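Local coordinates for protein 3-dehydroquinate dehydratase (Thermus thermophilus, PDB 2UYG) that probably catalyses the trans-dehydration of 3-dehydroquinate to 3-dehydroshikimate through an enolate intermediate, a step on the way to chorismate, as a type II enzyme, at residues L93-V98 with P117-I122; V98-L103 with L129-A134. One frame throughout, in Å; residues are numbered along the deposited sequence.

Contact 1. Residues L93-V98 with P117-I122; sequences LPVVEV and PACRGI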
loop_
_atom_site.group_PDB
_atom_site.type_symbol
_atom_site.label_atom_id
_atom_site.label_comp_id
_atom_site.label_asym_id
_atom_site.label_seq_id
_atom_site.Cartn_x
_atom_site.Cartn_y
_atom_site.Cartn_z
ATOM N N LEU A 93 34.247 -9.929 8.464
ATOM C CA LEU A 93 34.297 -9.374 9.777
ATOM C C LEU A 93 32.871 -9.171 10.349
ATOM O O LEU A 93 31.891 -8.918 9.610
ATOM C CB LEU A 93 35.056 -8.041 9.754
ATOM C CG LEU A 93 36.522 -7.962 9.292
ATOM C CD1 LEU A 93 37.100 -6.636 9.668
ATOM C CD2 LEU A 93 37.442 -9.118 9.758
ATOM N N PRO A 94 32.732 -9.354 11.634
ATOM C CA PRO A 94 31.499 -8.948 12.313
ATOM C C PRO A 94 31.315 -7.437 12.218
ATOM O O PRO A 94 32.275 -6.724 12.521
ATOM C CB PRO A 94 31.788 -9.281 13.782
ATOM C CG PRO A 94 33.224 -9.433 13.843
ATOM C CD PRO A 94 33.660 -10.035 12.539
ATOM N N VAL A 95 30.110 -6.995 11.893
ATOM C CA VAL A 95 29.801 -5.595 11.811
ATOM C C VAL A 95 28.665 -5.245 12.839
ATOM O O VAL A 95 27.631 -5.917 12.882
ATOM C CB VAL A 95 29.356 -5.267 10.433
ATOM C CG1 VAL A 95 29.042 -3.798 10.319
ATOM C CG2 VAL A 95 30.412 -5.644 9.388
ATOM N N VAL A 96 28.919 -4.265 13.701
ATOM C CA VAL A 96 27.943 -3.764 14.614
ATOM C C VAL A 96 27.495 -2.361 14.115
ATOM O O VAL A 96 28.313 -1.528 13.878
ATOM C CB VAL A 96 28.475 -3.587 16.035
ATOM C CG1 VAL A 96 27.332 -3.170 16.954
ATOM C CG2 VAL A 96 29.088 -4.940 16.587
ATOM N N GLU A 97 26.191 -2.179 13.925
ATOM C CA GLU A 97 25.608 -0.952 13.393
ATOM C C GLU A 97 25.273 -0.117 14.610
ATOM O O GLU A 97 24.652 -0.585 15.498
ATOM C CB GLU A 97 24.342 -1.251 12.575
ATOM C CG GLU A 97 23.715 -0.019 12.022
ATOM C CD GLU A 97 22.550 -0.260 11.050
ATOM O OE1 GLU A 97 21.469 0.419 11.176
ATOM O OE2 GLU A 97 22.694 -1.111 10.187
ATOM N N VAL A 98 25.668 1.113 14.619
ATOM C CA VAL A 98 25.471 2.040 15.730
ATOM C C VAL A 98 24.818 3.311 15.245
ATOM O O VAL A 98 25.087 3.789 14.122
ATOM C CB VAL A 98 26.940 2.201 16.302
ATOM C CG1 VAL A 98 27.205 3.422 16.916
ATOM C CG2 VAL A 98 27.210 1.016 17.253
ATOM N N PRO A 117 20.141 -5.922 8.521
ATOM C CA PRO A 117 20.038 -7.374 8.316
ATOM C C PRO A 117 21.349 -8.107 8.241
ATOM O O PRO A 117 21.311 -9.291 8.583
ATOM C CB PRO A 117 19.224 -7.521 7.005
ATOM C CG PRO A 117 18.376 -6.258 6.981
ATOM C CD PRO A 117 19.242 -5.194 7.612
ATOM N N ALA A 118 22.438 -7.463 7.812
ATOM C CA ALA A 118 23.699 -8.138 7.698
ATOM C C ALA A 118 24.661 -7.914 8.845
ATOM O O ALA A 118 25.710 -8.464 8.807
ATOM C CB ALA A 118 24.369 -7.744 6.390
ATOM N N CYS A 119 24.318 -7.167 9.869
ATOM C CA CYS A 119 25.167 -6.931 11.020
ATOM C C CYS A 119 24.911 -7.961 12.203
ATOM O O CYS A 119 23.820 -8.509 12.362
ATOM C CB CYS A 119 24.901 -5.476 11.502
ATOM S SG CYS A 119 25.316 -4.102 10.258
ATOM N N ARG A 120 25.878 -8.114 13.069
ATOM C CA ARG A 120 25.716 -8.858 14.302
ATOM C C ARG A 120 24.560 -8.252 15.037
ATOM O O ARG A 120 23.706 -8.933 15.516
ATOM C CB ARG A 120 26.967 -8.735 15.226
ATOM C CG ARG A 120 27.982 -9.673 14.944
ATOM C CD ARG A 120 27.491 -11.148 15.213
ATOM N NE ARG A 120 28.542 -11.997 14.709
ATOM C CZ ARG A 120 29.655 -12.231 15.369
ATOM N NH1 ARG A 120 30.582 -13.021 14.816
ATOM N NH2 ARG A 120 29.853 -11.695 16.583
ATOM N N GLY A 121 24.560 -6.938 15.171
ATOM C CA GLY A 121 23.505 -6.315 15.959
ATOM C C GLY A 121 23.455 -4.854 15.720
ATOM O O GLY A 121 24.265 -4.334 14.887
ATOM N N ILE A 122 22.533 -4.219 16.453
ATOM C CA ILE A 122 22.271 -2.816 16.343
ATOM C C ILE A 122 22.109 -2.156 17.671
ATOM O O ILE A 122 21.475 -2.693 18.591
ATOM C CB ILE A 122 21.075 -2.527 15.311
ATOM C CG1 ILE A 122 20.701 -1.042 15.246
ATOM C CG2 ILE A 122 19.912 -3.393 15.538
ATOM C CD1 ILE A 122 20.015 -0.689 13.907
#

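Contact 2. Residues V98-L103 with L129-A134; sequences VHLTNL and LSYKLA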
loop_
_atom_site.group_PDB
_atom_site.type_symbol
_atom_site.label_atom_id
_atom_site.label_comp_id
_atom_site.label_asym_id
_atom_site.label_seq_id
_atom_site.Cartn_x
_atom_site.Cartn_y
_atom_site.Cartn_z
ATOM N N VAL A 98 25.668 1.113 14.619
ATOM C CA VAL A 98 25.471 2.040 15.730
ATOM C C VAL A 98 24.818 3.311 15.245
ATOM O O VAL A 98 25.087 3.789 14.122
ATOM C CB VAL A 98 26.940 2.201 16.302
ATOM C CG1 VAL A 98 27.205 3.422 16.916
ATOM C CG2 VAL A 98 27.210 1.016 17.253
ATOM N N HIS A 99 23.939 3.912 16.067
ATOM C CA HIS A 99 23.411 5.281 15.759
ATOM C C HIS A 99 23.301 6.034 17.063
ATOM O O HIS A 99 22.908 5.433 18.048
ATOM C CB HIS A 99 22.015 5.262 15.139
ATOM C CG HIS A 99 21.888 4.328 14.004
ATOM N ND1 HIS A 99 22.117 4.714 12.695
ATOM C CD2 HIS A 99 21.647 2.996 13.970
ATOM C CE1 HIS A 99 21.949 3.666 11.912
ATOM N NE2 HIS A 99 21.672 2.607 12.656
ATOM N N LEU A 100 23.600 7.319 17.039
ATOM C CA LEU A 100 23.517 8.184 18.169
ATOM C C LEU A 100 22.098 8.325 18.677
ATOM O O LEU A 100 21.887 8.322 19.877
ATOM C CB LEU A 100 23.958 9.585 17.775
ATOM C CG LEU A 100 25.437 9.621 17.331
ATOM C CD1 LEU A 100 25.551 10.741 16.326
ATOM C CD2 LEU A 100 26.328 9.799 18.519
ATOM N N THR A 101 21.171 8.487 17.733
ATOM C CA THR A 101 19.783 8.794 18.025
ATOM C C THR A 101 18.963 7.580 17.864
ATOM O O THR A 101 19.390 6.606 17.261
ATOM C CB THR A 101 19.152 9.864 17.040
ATOM O OG1 THR A 101 19.182 9.404 15.671
ATOM C CG2 THR A 101 19.888 11.150 17.064
ATOM N N ASN A 102 17.751 7.654 18.403
ATOM C CA ASN A 102 16.797 6.572 18.348
ATOM C C ASN A 102 16.041 6.737 17.044
ATOM O O ASN A 102 15.186 7.653 16.908
ATOM C CB ASN A 102 15.805 6.676 19.518
ATOM C CG ASN A 102 14.795 5.532 19.525
ATOM O OD1 ASN A 102 14.622 4.824 18.523
ATOM N ND2 ASN A 102 14.140 5.338 20.653
ATOM N N LEU A 103 16.332 5.854 16.105
ATOM C CA LEU A 103 15.754 5.909 14.763
ATOM C C LEU A 103 14.202 5.839 14.715
ATOM O O LEU A 103 13.589 6.271 13.742
ATOM C CB LEU A 103 16.309 4.774 13.947
ATOM C CG LEU A 103 17.841 4.921 13.764
ATOM C CD1 LEU A 103 18.284 3.859 12.805
ATOM C CD2 LEU A 103 18.266 6.340 13.365
ATOM N N LEU A 129 27.543 7.004 23.712
ATOM C CA LEU A 129 27.526 5.716 24.373
ATOM C C LEU A 129 27.043 4.570 23.498
ATOM O O LEU A 129 27.263 3.445 23.863
ATOM C CB LEU A 129 26.644 5.848 25.639
ATOM C CG LEU A 129 27.321 6.708 26.701
ATOM C CD1 LEU A 129 26.302 7.089 27.727
ATOM C CD2 LEU A 129 28.481 5.956 27.375
ATOM N N SER A 130 26.349 4.789 22.377
ATOM C CA SER A 130 26.059 3.650 21.463
ATOM C C SER A 130 27.373 3.041 20.964
ATOM O O SER A 130 27.420 1.827 20.670
ATOM C CB SER A 130 25.263 4.052 20.175
ATOM O OG SER A 130 24.075 4.697 20.455
ATOM N N TYR A 131 28.394 3.904 20.772
ATOM C CA TYR A 131 29.738 3.428 20.345
ATOM C C TYR A 131 30.384 2.633 21.426
ATOM O O TYR A 131 30.923 1.500 21.218
ATOM C CB TYR A 131 30.669 4.582 19.855
ATOM C CG TYR A 131 30.193 5.215 18.587
ATOM C CD1 TYR A 131 29.059 6.095 18.578
ATOM C CD2 TYR A 131 30.878 5.017 17.364
ATOM C CE1 TYR A 131 28.593 6.720 17.348
ATOM C CE2 TYR A 131 30.451 5.668 16.183
ATOM C CZ TYR A 131 29.302 6.495 16.187
ATOM O OH TYR A 131 28.941 7.093 15.027
ATOM N N LYS A 132 30.275 3.166 22.619
ATOM C CA LYS A 132 30.754 2.422 23.832
ATOM C C LYS A 132 30.250 1.045 23.920
ATOM O O LYS A 132 31.027 0.055 24.115
ATOM C CB LYS A 132 30.299 3.123 25.114
ATOM C CG LYS A 132 31.358 3.185 26.155
ATOM C CD LYS A 132 31.240 2.309 27.334
ATOM C CE LYS A 132 31.229 3.133 28.588
ATOM N NZ LYS A 132 32.226 2.668 29.477
ATOM N N LEU A 133 28.924 0.956 23.870
ATOM C CA LEU A 133 28.331 -0.347 24.023
ATOM C C LEU A 133 28.748 -1.343 22.927
ATOM O O LEU A 133 28.890 -2.593 23.209
ATOM C CB LEU A 133 26.790 -0.311 24.065
ATOM C CG LEU A 133 25.913 0.626 24.902
ATOM C CD1 LEU A 133 24.457 0.130 24.995
ATOM C CD2 LEU A 133 26.406 1.141 26.180
ATOM N N ALA A 134 28.928 -0.819 21.691
ATOM C CA ALA A 134 29.433 -1.691 20.603
ATOM C C ALA A 134 30.812 -2.253 20.978
ATOM O O ALA A 134 31.101 -3.385 20.710
ATOM C CB ALA A 134 29.535 -0.932 19.269
#

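Contact 1. Residues L93-V98 with P117-I122
Glu-97 donates one backbone bond to the 117-122 segment and Val-95 accepts another; the pairing is parallel at Glu-97 beside Ile-122 (CA to CA 4.8 Å), where strand 121-124 runs next to strand 95-99. Glu-97 N donates to Gly-121 O over 3.0 Å, with an N-H...O angle of 172°. Arg-120 N reaches Val-95 O at 2.8 Å, but with an N-H...O angle of 139°. Further on, Ile-122 CA approaches Glu-97 O in a C-H...O contact.

On one side of this pairing the thiol of Cys-119 sits beside Val-95, SG to CG1 3.7 Å, and beside the CB of Glu-97. Ahead of the paired residues, Pro-94 CB lies 3.9 Å above the plane of the Arg-120 guanidinium, over its centre; the bend at chi2 (-64°) brings the group back to the proline, and NH2 bonds to Tyr-137 OH.

Glu-97, extended with CG anti to the backbone N, runs beside Ile-122, its OE1 3.3 Å from CD1. OE1 also bonds to Ser-113 OG and to NE2 of His-99, the predicted proton donor, and OE2 to Thr-115 OG1. The buried carboxylate is thus fixed and probably helps to position the imidazole.

Contact 2. Residues V98-L103 with L129-A134
Val-98, on the strand, pushes its two methyls into a hollow of segment 129-134 formed by Ser-130, Tyr-131 and Ala-134. CG1 is the bump that meets the ring: it stands 3.6 Å from the centroid of the Tyr-131 ring and only 10° off the ring normal, a CH-pi contact centred on the face. The same methyl also meets Ser-130 CB at 3.8 Å. CG2 turns to the next part of the helix, lying 3.5 Å from Ser-130 O and 3.6 Å from Ala-134 CB, so the short alanine supplies the floor on which this branch rests. With chi1 at 151°, CG1 is roughly anti to the backbone N, and the two branches divide between ring and alanine.

Leu-100 comes to the same ring from another direction. Its CD2 is near the ring plane, 4.0 Å from Tyr-131 CE1, and meets the ring at that edge, while Val-98 covers one face. Beside this apolar fit, Ser-130 OG donates to His-99 O across 2.8 Å, approaching from above the carbonyl plane, 41° out of it. The bond ties the helix to the backbone of the predicted proton donor, whose side chain leaves the backbone away from the helix.

Replacing Tyr-131 with an alanine would probably leave a gap beneath Val-98 CG1 and beside Leu-100 CD2, and deprive Asn-73, a predicted substrate-binding residue, of its hydroxyl partner. Around the contact, Leu-29 and Cys-33 of helix 26-39 also pack on Tyr-131, while Val-71 of strand 69-73 touches both Val-98 and Ala-134. The first turns of helix 129-140 therefore lie by the C-terminal end of strand 95-99, with helix 26-39 alongside, while Leu-138 reaches back to Val-96.

Overall arrangement
Both contacts are largely buried and share strand 95-99 through Val-98, but they use it differently. Contact 1 joins neighbouring strands within the parallel sheet, with two backbone bonds and a more open end at Arg-120 and Pro-94; contact 2 joins the sheet to helix 129-140, with side-chain packing and a single serine bond, and all its touching residues are buried. The two meet where Val-96 CG1 lies 3.9 Å from Ala-134 CB and Ile-122 CD1 lies 3.9 Å from His-99 NE2. Strand 121-124 leads on to helix 129-140, consistent with the family's flavodoxin-like α/β fold. At Ile-122 the sheet continues antiparallel into a second subunit of the dodecamer.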